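Type IV secretion system protein DotB (Yersinia pseudotuberculosis IP 31758, PDB 6GEF) probably hydrolyses ATP as a hexameric motor of a type IVb secretion system, in the manner of related secretion ATPases. Local coordinates at residues R199-E203 with N204-I208; S191-F194 with S195-R199; A248-E251 with A252-R255; P167-V170 with N171-C174. One frame throughout, in Å; residues are numbered along the deposited sequence.

Contact 1: R199-E203 with N204-I208; sequences RYIME and NDTPI
Tyr200 and Asn204 meet where helix 187-203 gives way to loop. Just before them, Arg199 points away from the loop. Its NH2 forms a salt bridge with Glu203 OE1 one turn on, and its NE adds a weak bond to the same oxygen.

At Tyr200, the peptide N-H of Asn204 closes the last turn on Tyr200 O at 2.9 Å. Asn204 is also the first residue to leave helical backbone angles. Its CB lies over one face of the Tyr200 ring, 4.2 Å from the centroid and displaced toward the rim, a CH-pi contact. The phenol is placed by chi1 of 177°, with CG opposite the backbone N. Its OH is hydrogen-bonded to Asn171 OD1 on helix 167-172. The ring is therefore held both by a face contact and by its hydroxyl.

Ile201 makes the apolar contact between helix and loop. Its CD1 reaches along the chain and rests on Ile208 CD1 at 3.8 Å, with Ile208 CG2 also beside it. Thr206 CG2 lies near Ile201 CG2. The OG1 of Thr206 takes a long, weak bond from Ile208 N.

Glu203 ends the helical segment and sends its carboxylate away from the loop, back along the helix to Arg199.

Around this corner, Tyr200 packs on Pro167 and Val170 of helix 167-172. Ile201 and Ile208 lie on Phe285 of strand 284-288, and Met202 leans on Leu212 of strand 211-216, the strand that follows the loop.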
ATOM      1  N   ARG A 199     -35.692 -25.018  17.613  1.00 60.62           N
ATOM      2  CA  ARG A 199     -36.278 -26.324  17.737  1.00 65.25           C
ATOM      3  C   ARG A 199     -37.782 -26.210  17.956  1.00 66.74           C
ATOM      4  O   ARG A 199     -38.588 -26.971  17.377  1.00 65.77           O
ATOM      5  CB  ARG A 199     -35.609 -27.126  18.846  1.00 66.81           C
ATOM      6  CG  ARG A 199     -36.284 -27.045  20.200  1.00 69.59           C
ATOM      7  CD  ARG A 199     -35.924 -28.207  21.066  1.00 71.65           C
ATOM      8  NE  ARG A 199     -36.622 -29.445  20.687  1.00 74.84           N
ATOM      9  CZ  ARG A 199     -36.678 -30.529  21.456  1.00 74.64           C
ATOM     10  NH1 ARG A 199     -36.056 -30.570  22.627  1.00 73.93           N
ATOM     11  NH2 ARG A 199     -37.368 -31.581  21.066  1.00 75.30           N
ATOM     12  N   TYR A 200     -38.211 -25.322  18.850  1.00 67.87           N
ATOM     13  CA  TYR A 200     -39.624 -24.998  18.978  1.00 69.36           C
ATOM     14  C   TYR A 200     -40.241 -24.635  17.631  1.00 70.72           C
ATOM     15  O   TYR A 200     -41.298 -25.158  17.259  1.00 75.46           O
ATOM     16  CB  TYR A 200     -39.817 -23.856  19.976  1.00 70.51           C
ATOM     17  CG  TYR A 200     -41.254 -23.399  20.107  1.00 72.16           C
ATOM     18  CD1 TYR A 200     -42.211 -24.182  20.768  1.00 73.81           C
ATOM     19  CD2 TYR A 200     -41.650 -22.157  19.608  1.00 71.94           C
ATOM     20  CE1 TYR A 200     -43.507 -23.765  20.881  1.00 78.60           C
ATOM     21  CE2 TYR A 200     -42.956 -21.735  19.690  1.00 74.15           C
ATOM     22  CZ  TYR A 200     -43.890 -22.535  20.350  1.00 78.77           C
ATOM     23  OH  TYR A 200     -45.189 -22.103  20.506  1.00 80.71           O
ATOM     24  N   ILE A 201     -39.565 -23.770  16.877  1.00 68.42           N
ATOM     25  CA  ILE A 201     -40.091 -23.337  15.590  1.00 65.97           C
ATOM     26  C   ILE A 201     -40.306 -24.528  14.671  1.00 64.88           C
ATOM     27  O   ILE A 201     -41.395 -24.698  14.099  1.00 64.18           O
ATOM     28  CB  ILE A 201     -39.167 -22.279  14.944  1.00 65.06           C
ATOM     29  CG1 ILE A 201     -39.443 -20.904  15.539  1.00 64.48           C
ATOM     30  CG2 ILE A 201     -39.345 -22.248  13.432  1.00 64.78           C
ATOM     31  CD1 ILE A 201     -38.579 -19.811  14.946  1.00 63.49           C
ATOM     32  N   MET A 202     -39.297 -25.367  14.527  1.00 64.31           N
ATOM     33  CA  MET A 202     -39.401 -26.538  13.646  1.00 66.06           C
ATOM     34  C   MET A 202     -40.503 -27.500  14.119  1.00 66.42           C
ATOM     35  O   MET A 202     -41.248 -28.021  13.302  1.00 66.58           O
ATOM     36  CB  MET A 202     -38.068 -27.269  13.577  1.00 65.40           C
ATOM     37  CG  MET A 202     -36.947 -26.493  12.961  1.00 66.28           C
ATOM     38  SD  MET A 202     -35.377 -27.377  12.989  1.00 71.75           S
ATOM     39  CE  MET A 202     -35.671 -28.556  11.660  1.00 68.59           C
ATOM     40  N   GLU A 203     -40.629 -27.663  15.427  1.00 67.08           N
ATOM     41  CA  GLU A 203     -41.494 -28.724  15.952  1.00 69.72           C
ATOM     42  C   GLU A 203     -42.967 -28.301  16.022  1.00 73.25           C
ATOM     43  O   GLU A 203     -43.842 -29.127  15.842  1.00 76.20           O
ATOM     44  CB  GLU A 203     -41.019 -29.167  17.332  1.00 68.28           C
ATOM     45  CG  GLU A 203     -39.750 -29.992  17.318  1.00 67.42           C
ATOM     46  CD  GLU A 203     -39.243 -30.317  18.701  1.00 68.63           C
ATOM     47  OE1 GLU A 203     -38.415 -31.245  18.841  1.00 67.58           O
ATOM     48  OE2 GLU A 203     -39.682 -29.631  19.678  1.00 69.69           O
ATOM     49  N   ASN A 204     -43.216 -27.011  16.209  1.00 73.22           N
ATOM     50  CA  ASN A 204     -44.569 -26.501  16.420  1.00 76.17           C
ATOM     51  C   ASN A 204     -45.009 -25.665  15.227  1.00 76.46           C
ATOM     52  O   ASN A 204     -44.227 -25.359  14.340  1.00 78.37           O
ATOM     53  CB  ASN A 204     -44.624 -25.658  17.711  1.00 76.58           C
ATOM     54  CG  ASN A 204     -44.307 -26.436  18.955  1.00 78.38           C
ATOM     55  OD1 ASN A 204     -43.241 -27.056  19.052  1.00 77.18           O
ATOM     56  ND2 ASN A 204     -45.196 -26.387  19.911  1.00 83.25           N
ATOM     57  N   ASP A 205     -46.290 -25.324  15.211  1.00 80.78           N
ATOM     58  CA  ASP A 205     -46.861 -24.459  14.189  1.00 81.74           C
ATOM     59  C   ASP A 205     -46.633 -23.013  14.654  1.00 80.73           C
ATOM     60  O   ASP A 205     -47.295 -22.521  15.558  1.00 79.02           O
ATOM     61  CB  ASP A 205     -48.347 -24.764  13.982  1.00 84.88           C
ATOM     62  CG  ASP A 205     -48.959 -23.952  12.870  1.00 88.47           C
ATOM     63  OD1 ASP A 205     -48.403 -22.921  12.493  1.00 93.51           O
ATOM     64  OD2 ASP A 205     -50.047 -24.286  12.390  1.00 90.14           O
ATOM     65  N   THR A 206     -45.742 -22.321  13.956  1.00 80.49           N
ATOM     66  CA  THR A 206     -45.337 -20.966  14.299  1.00 79.96           C
ATOM     67  C   THR A 206     -45.445 -20.097  13.046  1.00 78.99           C
ATOM     68  O   THR A 206     -45.421 -20.587  11.935  1.00 80.25           O
ATOM     69  CB  THR A 206     -43.883 -20.951  14.806  1.00 79.53           C
ATOM     70  OG1 THR A 206     -43.425 -19.609  14.967  1.00 81.34           O
ATOM     71  CG2 THR A 206     -42.949 -21.643  13.854  1.00 77.12           C
ATOM     72  N   PRO A 207     -45.554 -18.777  13.230  1.00 75.57           N
ATOM     73  CA  PRO A 207     -45.439 -17.871  12.091  1.00 71.72           C
ATOM     74  C   PRO A 207     -44.220 -18.140  11.193  1.00 70.16           C
ATOM     75  O   PRO A 207     -44.267 -17.845  10.012  1.00 68.52           O
ATOM     76  CB  PRO A 207     -45.357 -16.485  12.756  1.00 70.94           C
ATOM     77  CG  PRO A 207     -46.024 -16.640  14.044  1.00 73.60           C
ATOM     78  CD  PRO A 207     -45.731 -18.028  14.502  1.00 74.90           C
ATOM     79  N   ILE A 208     -43.133 -18.677  11.760  1.00 70.08           N
ATOM     80  CA  ILE A 208     -41.904 -18.884  11.028  1.00 68.49           C
ATOM     81  C   ILE A 208     -41.870 -20.324  10.548  1.00 70.18           C
ATOM     82  O   ILE A 208     -41.806 -21.249  11.355  1.00 79.01           O
ATOM     83  CB  ILE A 208     -40.669 -18.550  11.907  1.00 66.66           C
ATOM     84  CG1 ILE A 208     -40.604 -17.035  12.137  1.00 66.26           C
ATOM     85  CG2 ILE A 208     -39.392 -19.073  11.285  1.00 63.71           C
ATOM     86  CD1 ILE A 208     -39.456 -16.643  13.065  1.00 66.54           C
TER

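Contact 2: S191-F194 with S195-R199; sequences STTF and SSIIR
Ser195 bends its side chain back against the preceding turn of helix 187-203. Its CB lies 3.1 Å from Ser191 O. With chi1 at 56°, OG sits between the backbone N and the carbonyl carbon and faces two main-chain oxygens. Ser191 O is 2.7 Å from Ser195 OG, and Thr192 O is 2.8 Å from the same atom. The hydroxyl has one proton, and the geometry does not settle which oxygen receives it. Ser191 O already accepts the helical bond from Ser195 N, and Thr192 O accepts that from Ser196 N.

Apolar contacts lie on another side of the helix. Ile197 CD1 lies alongside Thr193 CG2 at 4.1 Å, the two side chains pointing the same way. Ile197 CD1 also comes loosely to Phe194 CD1, at 4.5 Å. The Phe194 ring stacks with Phe285 of strand 284-288, so this side of the helix lies against the sheet. Other hydroxyls leave the helix for outside partners: Thr193 OG1 bonds to Gln326 OE1, and Ser196 OG to Leu158 O.

Ser191 closes a sequence that matches the Walker A P-loop, whose last residues form the start of helix 187-203. The chemistry is divided between sides. Ser195 keeps its hydroxyl within reach of main-chain carbonyls, so that a buried polar group has acceptors at hand, while Phe194 and Ile197 give the helix an oily side for the sheet.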
ATOM      1  N   SER A 191     -26.615 -18.790  22.317  1.00 66.15           N
ATOM      2  CA  SER A 191     -26.678 -20.006  21.513  1.00 65.97           C
ATOM      3  C   SER A 191     -27.829 -20.904  21.984  1.00 65.48           C
ATOM      4  O   SER A 191     -28.587 -21.420  21.155  1.00 67.85           O
ATOM      5  CB  SER A 191     -25.350 -20.775  21.602  1.00 71.82           C
ATOM      6  OG  SER A 191     -24.269 -19.859  21.859  1.00 80.18           O
ATOM      7  N   THR A 192     -27.970 -21.096  23.288  1.00 63.76           N
ATOM      8  CA  THR A 192     -28.945 -22.034  23.790  1.00 64.38           C
ATOM      9  C   THR A 192     -30.350 -21.470  23.652  1.00 61.26           C
ATOM     10  O   THR A 192     -31.303 -22.198  23.288  1.00 57.82           O
ATOM     11  CB  THR A 192     -28.644 -22.416  25.253  1.00 67.47           C
ATOM     12  OG1 THR A 192     -29.006 -21.353  26.105  1.00 72.21           O
ATOM     13  CG2 THR A 192     -27.164 -22.715  25.403  1.00 66.30           C
ATOM     14  N   THR A 193     -30.550 -20.199  23.993  1.00 60.10           N
ATOM     15  CA  THR A 193     -31.844 -19.568  23.804  1.00 60.53           C
ATOM     16  C   THR A 193     -32.310 -19.699  22.350  1.00 63.08           C
ATOM     17  O   THR A 193     -33.438 -20.167  22.079  1.00 65.23           O
ATOM     18  CB  THR A 193     -31.810 -18.120  24.237  1.00 63.48           C
ATOM     19  OG1 THR A 193     -31.607 -18.045  25.650  1.00 64.70           O
ATOM     20  CG2 THR A 193     -33.083 -17.389  23.841  1.00 65.27           C
ATOM     21  N   PHE A 194     -31.457 -19.293  21.415  1.00 60.79           N
ATOM     22  CA  PHE A 194     -31.863 -19.284  20.010  1.00 60.21           C
ATOM     23  C   PHE A 194     -32.023 -20.677  19.444  1.00 61.48           C
ATOM     24  O   PHE A 194     -32.913 -20.925  18.642  1.00 66.90           O
ATOM     25  CB  PHE A 194     -30.847 -18.478  19.163  1.00 56.94           C
ATOM     26  CG  PHE A 194     -31.224 -17.031  18.973  1.00 51.80           C
ATOM     27  CD1 PHE A 194     -32.526 -16.639  18.927  1.00 51.33           C
ATOM     28  CD2 PHE A 194     -30.251 -16.062  18.889  1.00 51.22           C
ATOM     29  CE1 PHE A 194     -32.870 -15.318  18.758  1.00 52.99           C
ATOM     30  CE2 PHE A 194     -30.560 -14.730  18.724  1.00 49.77           C
ATOM     31  CZ  PHE A 194     -31.880 -14.361  18.656  1.00 51.70           C
ATOM     32  N   SER A 195     -31.193 -21.612  19.885  1.00 64.44           N
ATOM     33  CA  SER A 195     -31.343 -23.008  19.474  1.00 64.90           C
ATOM     34  C   SER A 195     -32.659 -23.563  19.962  1.00 64.73           C
ATOM     35  O   SER A 195     -33.399 -24.193  19.197  1.00 70.47           O
ATOM     36  CB  SER A 195     -30.149 -23.827  19.975  1.00 66.30           C
ATOM     37  OG  SER A 195     -30.008 -23.709  21.374  1.00 70.86           O
ATOM     38  N   SER A 196     -32.971 -23.382  21.234  1.00 62.42           N
ATOM     39  CA  SER A 196     -34.276 -23.812  21.758  1.00 63.36           C
ATOM     40  C   SER A 196     -35.405 -23.190  20.953  1.00 64.39           C
ATOM     41  O   SER A 196     -36.335 -23.882  20.539  1.00 64.67           O
ATOM     42  CB  SER A 196     -34.389 -23.446  23.241  1.00 63.10           C
ATOM     43  OG  SER A 196     -33.574 -24.293  24.028  1.00 62.85           O
ATOM     44  N   ILE A 197     -35.333 -21.886  20.713  1.00 63.18           N
ATOM     45  CA  ILE A 197     -36.385 -21.211  19.951  1.00 62.08           C
ATOM     46  C   ILE A 197     -36.527 -21.820  18.542  1.00 60.06           C
ATOM     47  O   ILE A 197     -37.621 -21.940  18.015  1.00 65.68           O
ATOM     48  CB  ILE A 197     -36.135 -19.694  19.882  1.00 61.05           C
ATOM     49  CG1 ILE A 197     -36.276 -19.059  21.260  1.00 62.40           C
ATOM     50  CG2 ILE A 197     -37.095 -19.045  18.897  1.00 59.51           C
ATOM     51  CD1 ILE A 197     -36.252 -17.542  21.268  1.00 62.40           C
ATOM     52  N   ILE A 198     -35.413 -22.231  17.956  1.00 56.37           N
ATOM     53  CA  ILE A 198     -35.430 -22.783  16.614  1.00 57.66           C
ATOM     54  C   ILE A 198     -36.023 -24.212  16.611  1.00 60.21           C
ATOM     55  O   ILE A 198     -36.754 -24.572  15.692  1.00 61.76           O
ATOM     56  CB  ILE A 198     -34.032 -22.741  15.982  1.00 55.08           C
ATOM     57  CG1 ILE A 198     -33.640 -21.304  15.671  1.00 54.84           C
ATOM     58  CG2 ILE A 198     -33.973 -23.579  14.723  1.00 53.95           C
ATOM     59  CD1 ILE A 198     -32.245 -21.092  15.135  1.00 53.25           C
ATOM     60  N   ARG A 199     -35.692 -25.018  17.613  1.00 60.62           N
ATOM     61  CA  ARG A 199     -36.278 -26.324  17.737  1.00 65.25           C
ATOM     62  C   ARG A 199     -37.782 -26.210  17.956  1.00 66.74           C
ATOM     63  O   ARG A 199     -38.588 -26.971  17.377  1.00 65.77           O
ATOM     64  CB  ARG A 199     -35.609 -27.126  18.846  1.00 66.81           C
ATOM     65  CG  ARG A 199     -36.284 -27.045  20.200  1.00 69.59           C
ATOM     66  CD  ARG A 199     -35.924 -28.207  21.066  1.00 71.65           C
ATOM     67  NE  ARG A 199     -36.622 -29.445  20.687  1.00 74.84           N
ATOM     68  CZ  ARG A 199     -36.678 -30.529  21.456  1.00 74.64           C
ATOM     69  NH1 ARG A 199     -36.056 -30.570  22.627  1.00 73.93           N
ATOM     70  NH2 ARG A 199     -37.368 -31.581  21.066  1.00 75.30           N
TER

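Contact 3: A248-E251 with A252-R255; sequences ANQE and ALRR
Glu251 and Arg254 are joined by charge. Glu251 OE2 lies 3.1 Å from Arg254 NH2, but over one face of the guanidinium and well out of its plane. No N-H points at the oxygen, and the carboxylate and guanidinium planes are 89° apart. The pair is a salt bridge without a hydrogen bond. A bend at chi2 of Glu251, -76°, swings its carboxylate round toward the arginine.

The hydrogen bonds are main-chain. Ala252 N bonds to Ala248 O at 2.9 Å, an ordinary helical link. Leu253 N to Asn249 O is weak at 3.5 Å, and Arg254 N turns to Glu251 O instead, also weakly.

Among van der Waals contacts, Leu253 CB rests on Gln250 O at 3.4 Å, and Arg255 CB on Glu251 O at 3.5 Å.

Several side chains also meet the second subunit. Glu251 OE2 accepts a hydrogen bond from Asn109 of that subunit, and Arg255 NE forms a salt bridge with its Glu147. Gln250 and Leu253 pack on its Thr186.

The arrangement is the C-terminal part of helix 245-253 set at a subunit interface, consistent with the ring-shaped hexamers of secretion ATPases.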
ATOM      1  N   ALA A 248     -21.296 -15.301   4.126  1.00 51.20           N
ATOM      2  CA  ALA A 248     -22.488 -16.032   4.536  1.00 50.39           C
ATOM      3  C   ALA A 248     -23.765 -15.206   4.309  1.00 53.82           C
ATOM      4  O   ALA A 248     -24.752 -15.730   3.787  1.00 58.60           O
ATOM      5  CB  ALA A 248     -22.376 -16.421   5.995  1.00 48.77           C
ATOM      6  N   ASN A 249     -23.707 -13.932   4.636  1.00 55.36           N
ATOM      7  CA  ASN A 249     -24.907 -13.105   4.555  1.00 56.67           C
ATOM      8  C   ASN A 249     -25.256 -12.741   3.092  1.00 58.97           C
ATOM      9  O   ASN A 249     -26.412 -12.714   2.727  1.00 65.53           O
ATOM     10  CB  ASN A 249     -24.712 -11.821   5.383  1.00 60.56           C
ATOM     11  CG  ASN A 249     -25.054 -12.025   6.845  1.00 64.51           C
ATOM     12  OD1 ASN A 249     -26.037 -12.684   7.172  1.00 72.23           O
ATOM     13  ND2 ASN A 249     -24.268 -11.452   7.727  1.00 69.40           N
ATOM     14  N   GLN A 250     -24.243 -12.490   2.276  1.00 54.76           N
ATOM     15  CA  GLN A 250     -24.464 -12.311   0.873  1.00 59.35           C
ATOM     16  C   GLN A 250     -25.127 -13.540   0.271  1.00 62.43           C
ATOM     17  O   GLN A 250     -26.026 -13.446  -0.603  1.00 65.99           O
ATOM     18  CB  GLN A 250     -23.163 -11.951   0.138  1.00 64.42           C
ATOM     19  CG  GLN A 250     -22.562 -10.627   0.486  1.00 70.30           C
ATOM     20  CD  GLN A 250     -23.014  -9.471  -0.395  1.00 70.81           C
ATOM     21  OE1 GLN A 250     -22.547  -9.374  -1.532  1.00 77.76           O
ATOM     22  NE2 GLN A 250     -23.905  -8.617   0.117  1.00 61.34           N
ATOM     23  N   GLU A 251     -24.641 -14.733   0.649  1.00 60.45           N
ATOM     24  CA  GLU A 251     -25.155 -15.979   0.075  1.00 58.02           C
ATOM     25  C   GLU A 251     -26.602 -16.247   0.565  1.00 54.01           C
ATOM     26  O   GLU A 251     -27.453 -16.728  -0.201  1.00 52.42           O
ATOM     27  CB  GLU A 251     -24.275 -17.135   0.393  1.00 61.11           C
ATOM     28  CG  GLU A 251     -22.866 -17.007  -0.127  1.00 67.75           C
ATOM     29  CD  GLU A 251     -22.752 -17.258  -1.604  1.00 77.32           C
ATOM     30  OE1 GLU A 251     -22.597 -18.436  -1.955  1.00 88.35           O
ATOM     31  OE2 GLU A 251     -22.762 -16.298  -2.407  1.00 80.82           O
ATOM     32  N   ALA A 252     -26.888 -15.897   1.822  1.00 50.16           N
ATOM     33  CA  ALA A 252     -28.232 -16.060   2.347  1.00 51.10           C
ATOM     34  C   ALA A 252     -29.303 -15.423   1.445  1.00 55.24           C
ATOM     35  O   ALA A 252     -30.271 -16.072   1.056  1.00 54.43           O
ATOM     36  CB  ALA A 252     -28.333 -15.440   3.732  1.00 51.69           C
ATOM     37  N   LEU A 253     -29.030 -14.200   0.961  1.00 61.80           N
ATOM     38  CA  LEU A 253     -29.922 -13.554   0.016  1.00 61.68           C
ATOM     39  C   LEU A 253     -30.326 -14.474  -1.150  1.00 63.53           C
ATOM     40  O   LEU A 253     -31.501 -14.618  -1.460  1.00 72.01           O
ATOM     41  CB  LEU A 253     -29.276 -12.293  -0.533  1.00 65.24           C
ATOM     42  CG  LEU A 253     -28.940 -11.205   0.491  1.00 67.38           C
ATOM     43  CD1 LEU A 253     -27.993 -10.170  -0.128  1.00 64.02           C
ATOM     44  CD2 LEU A 253     -30.187 -10.518   1.041  1.00 66.87           C
ATOM     45  N   ARG A 254     -29.353 -15.177  -1.663  1.00 63.31           N
ATOM     46  CA  ARG A 254     -29.584 -16.107  -2.784  1.00 63.89           C
ATOM     47  C   ARG A 254     -29.878 -17.519  -2.307  1.00 60.44           C
ATOM     48  O   ARG A 254     -29.941 -18.433  -3.121  1.00 61.62           O
ATOM     49  CB  ARG A 254     -28.396 -16.102  -3.776  1.00 65.86           C
ATOM     50  CG  ARG A 254     -27.333 -15.037  -3.479  1.00 70.24           C
ATOM     51  CD  ARG A 254     -26.905 -14.213  -4.679  1.00 78.10           C
ATOM     52  NE  ARG A 254     -25.422 -14.262  -4.778  1.00 87.25           N
ATOM     53  CZ  ARG A 254     -24.598 -13.670  -3.920  1.00 85.40           C
ATOM     54  NH1 ARG A 254     -25.105 -12.980  -2.891  1.00 83.12           N
ATOM     55  NH2 ARG A 254     -23.291 -13.785  -4.127  1.00 77.06           N
ATOM     56  N   ARG A 255     -30.089 -17.715  -1.013  1.00 59.90           N
ATOM     57  CA  ARG A 255     -30.483 -19.022  -0.472  1.00 59.27           C
ATOM     58  C   ARG A 255     -31.907 -19.025   0.089  1.00 59.94           C
ATOM     59  O   ARG A 255     -32.247 -19.895   0.884  1.00 58.61           O
ATOM     60  CB  ARG A 255     -29.493 -19.482   0.609  1.00 58.92           C
ATOM     61  CG  ARG A 255     -28.615 -20.655   0.158  1.00 61.50           C
ATOM     62  CD  ARG A 255     -27.352 -20.704   0.974  1.00 59.14           C
ATOM     63  NE  ARG A 255     -27.424 -21.632   2.082  1.00 56.73           N
ATOM     64  CZ  ARG A 255     -26.873 -21.418   3.269  1.00 60.54           C
ATOM     65  NH1 ARG A 255     -26.237 -20.256   3.517  1.00 68.79           N
ATOM     66  NH2 ARG A 255     -26.964 -22.302   4.243  1.00 62.28           N
TER

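Contact 4: P167-V170 with N171-C174; sequences PELV and NQMC
Val170 and Met173 meet on the buried side of the short helix 167-172. Val170 O lies 3.4 Å from Met173 CB and takes a weak bond from Met173 N at 2.8 Å. The same N-H also reaches Leu169 O weakly, at 3.2 Å. Met173 is the first residue past the helix to leave helical angles, so this shared donor marks the point where the helix ends. Cys174 CB lies 3.6 Å from Val170 O, and the Cys174 side chain touches Ile197 and Ile201.

Met173 CB faces the preceding turn, but the rest of the side chain leads away from it. The chain runs extended to SD and then bends at chi3, 71°. It packs against Val180 and Val182 of strand 179-183, and against Met324 of strand 320-330.

The other side is looser and more polar. Pro167, Glu168 and Asn171 are exposed. The regular helical bond here runs from Asn171 N to Pro167 O, 2.9 Å long and with an N-H...O angle of 167°. The Asn171 side chain lies beside that carbonyl, and its OD1 is taken up by the phenol of Tyr200. Leu169 CD1 comes only loosely to Gln172 CD, at 4.1 Å, but both side chains also touch Phe322 of strand 320-330. Gln172 OE1 is held by Asn344 ND2.

The whole is a short helix followed, after a loop, by strand 179-183, the strand that precedes the probable P-loop. Val170 packs on helix 187-203, while Leu169 and Met173 meet the mixed, mainly parallel sheet characteristic of a P-loop NTPase core.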
ATOM      1  N   PRO A 167     -43.750 -21.180  26.048  1.00 88.71           N
ATOM      2  CA  PRO A 167     -44.270 -21.044  24.688  1.00 90.20           C
ATOM      3  C   PRO A 167     -44.894 -19.675  24.390  1.00 93.33           C
ATOM      4  O   PRO A 167     -44.622 -19.088  23.335  1.00 98.51           O
ATOM      5  CB  PRO A 167     -45.303 -22.173  24.576  1.00 91.73           C
ATOM      6  CG  PRO A 167     -44.825 -23.195  25.540  1.00 91.83           C
ATOM      7  CD  PRO A 167     -44.202 -22.428  26.678  1.00 91.84           C
ATOM      8  N   GLU A 168     -45.689 -19.149  25.329  1.00 95.47           N
ATOM      9  CA  GLU A 168     -46.277 -17.831  25.135  1.00 94.85           C
ATOM     10  C   GLU A 168     -45.209 -16.774  24.772  1.00 90.14           C
ATOM     11  O   GLU A 168     -45.420 -15.976  23.869  1.00 96.97           O
ATOM     12  CB  GLU A 168     -47.039 -17.405  26.395  1.00 98.63           C
ATOM     13  CG  GLU A 168     -47.915 -16.174  26.206  1.00103.38           C
ATOM     14  CD  GLU A 168     -49.009 -16.052  27.228  1.00108.84           C
ATOM     15  OE1 GLU A 168     -49.412 -17.087  27.807  1.00114.70           O
ATOM     16  OE2 GLU A 168     -49.492 -14.912  27.422  1.00110.11           O
ATOM     17  N   LEU A 169     -44.083 -16.820  25.453  1.00 83.61           N
ATOM     18  CA  LEU A 169     -43.051 -15.817  25.222  1.00 81.07           C
ATOM     19  C   LEU A 169     -42.352 -16.006  23.893  1.00 77.30           C
ATOM     20  O   LEU A 169     -42.116 -15.037  23.157  1.00 76.29           O
ATOM     21  CB  LEU A 169     -42.029 -15.803  26.378  1.00 79.12           C
ATOM     22  CG  LEU A 169     -40.933 -14.769  26.291  1.00 77.23           C
ATOM     23  CD1 LEU A 169     -41.494 -13.371  25.994  1.00 81.89           C
ATOM     24  CD2 LEU A 169     -40.136 -14.762  27.604  1.00 77.25           C
ATOM     25  N   VAL A 170     -42.006 -17.249  23.562  1.00 74.49           N
ATOM     26  CA  VAL A 170     -41.260 -17.502  22.321  1.00 75.53           C
ATOM     27  C   VAL A 170     -42.138 -17.284  21.085  1.00 75.84           C
ATOM     28  O   VAL A 170     -41.636 -16.912  20.035  1.00 78.38           O
ATOM     29  CB  VAL A 170     -40.643 -18.911  22.331  1.00 76.30           C
ATOM     30  CG1 VAL A 170     -39.908 -19.160  23.633  1.00 77.32           C
ATOM     31  CG2 VAL A 170     -41.693 -19.964  22.098  1.00 80.01           C
ATOM     32  N   ASN A 171     -43.456 -17.471  21.233  1.00 76.17           N
ATOM     33  CA  ASN A 171     -44.378 -17.015  20.200  1.00 77.16           C
ATOM     34  C   ASN A 171     -44.183 -15.535  19.889  1.00 74.89           C
ATOM     35  O   ASN A 171     -44.209 -15.132  18.726  1.00 74.46           O
ATOM     36  CB  ASN A 171     -45.817 -17.296  20.630  1.00 82.38           C
ATOM     37  CG  ASN A 171     -46.153 -18.777  20.598  1.00 86.51           C
ATOM     38  OD1 ASN A 171     -45.514 -19.569  19.900  1.00 88.02           O
ATOM     39  ND2 ASN A 171     -47.156 -19.161  21.379  1.00 90.98           N
ATOM     40  N   GLN A 172     -43.985 -14.722  20.916  1.00 74.02           N
ATOM     41  CA  GLN A 172     -43.613 -13.331  20.703  1.00 74.07           C
ATOM     42  C   GLN A 172     -42.297 -13.216  19.937  1.00 71.99           C
ATOM     43  O   GLN A 172     -42.103 -12.314  19.114  1.00 71.10           O
ATOM     44  CB  GLN A 172     -43.523 -12.566  22.012  1.00 76.38           C
ATOM     45  CG  GLN A 172     -44.814 -12.531  22.816  1.00 79.17           C
ATOM     46  CD  GLN A 172     -44.686 -11.679  24.065  1.00 80.92           C
ATOM     47  OE1 GLN A 172     -43.967 -10.695  24.110  1.00 80.26           O
ATOM     48  NE2 GLN A 172     -45.410 -12.056  25.104  1.00 87.20           N
ATOM     49  N   MET A 173     -41.388 -14.163  20.178  1.00 70.05           N
ATOM     50  CA  MET A 173     -40.048 -14.115  19.586  1.00 67.50           C
ATOM     51  C   MET A 173     -39.972 -14.773  18.194  1.00 66.71           C
ATOM     52  O   MET A 173     -38.910 -14.884  17.642  1.00 68.61           O
ATOM     53  CB  MET A 173     -39.045 -14.773  20.529  1.00 67.77           C
ATOM     54  CG  MET A 173     -38.843 -14.024  21.829  1.00 68.14           C
ATOM     55  SD  MET A 173     -37.578 -14.749  22.882  1.00 71.39           S
ATOM     56  CE  MET A 173     -36.099 -14.327  21.939  1.00 70.09           C
ATOM     57  N   CYS A 174     -41.130 -15.170  17.647  1.00 68.74           N
ATOM     58  CA  CYS A 174     -41.203 -15.751  16.323  1.00 72.59           C
ATOM     59  C   CYS A 174     -42.092 -14.921  15.403  1.00 72.62           C
ATOM     60  O   CYS A 174     -43.129 -15.393  14.938  1.00 78.18           O
ATOM     61  CB  CYS A 174     -41.730 -17.199  16.401  1.00 74.79           C
ATOM     62  SG  CYS A 174     -40.699 -18.303  17.376  1.00 80.78           S
TER

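Contacts 1 and 2 follow each other on helix 187-203 and share Arg199. Contact 2 is buried, its centre about 10 Å from the centre of the chain, while contact 1 is only partly buried at the helix's far end. Contact 4, partly buried with three exposed residues, touches both. These three contacts join two helices to the same sheet, through main-chain bonds, apolar side chains and some hydroxyls. Contact 3 stands apart on helix 245-253, about 22 Å from contact 1 between centres. It too is mostly buried, partly by a neighbouring subunit. Alone of the four it meets another chain, and its charged side chains, Glu251, Arg254 and Arg255, stand out.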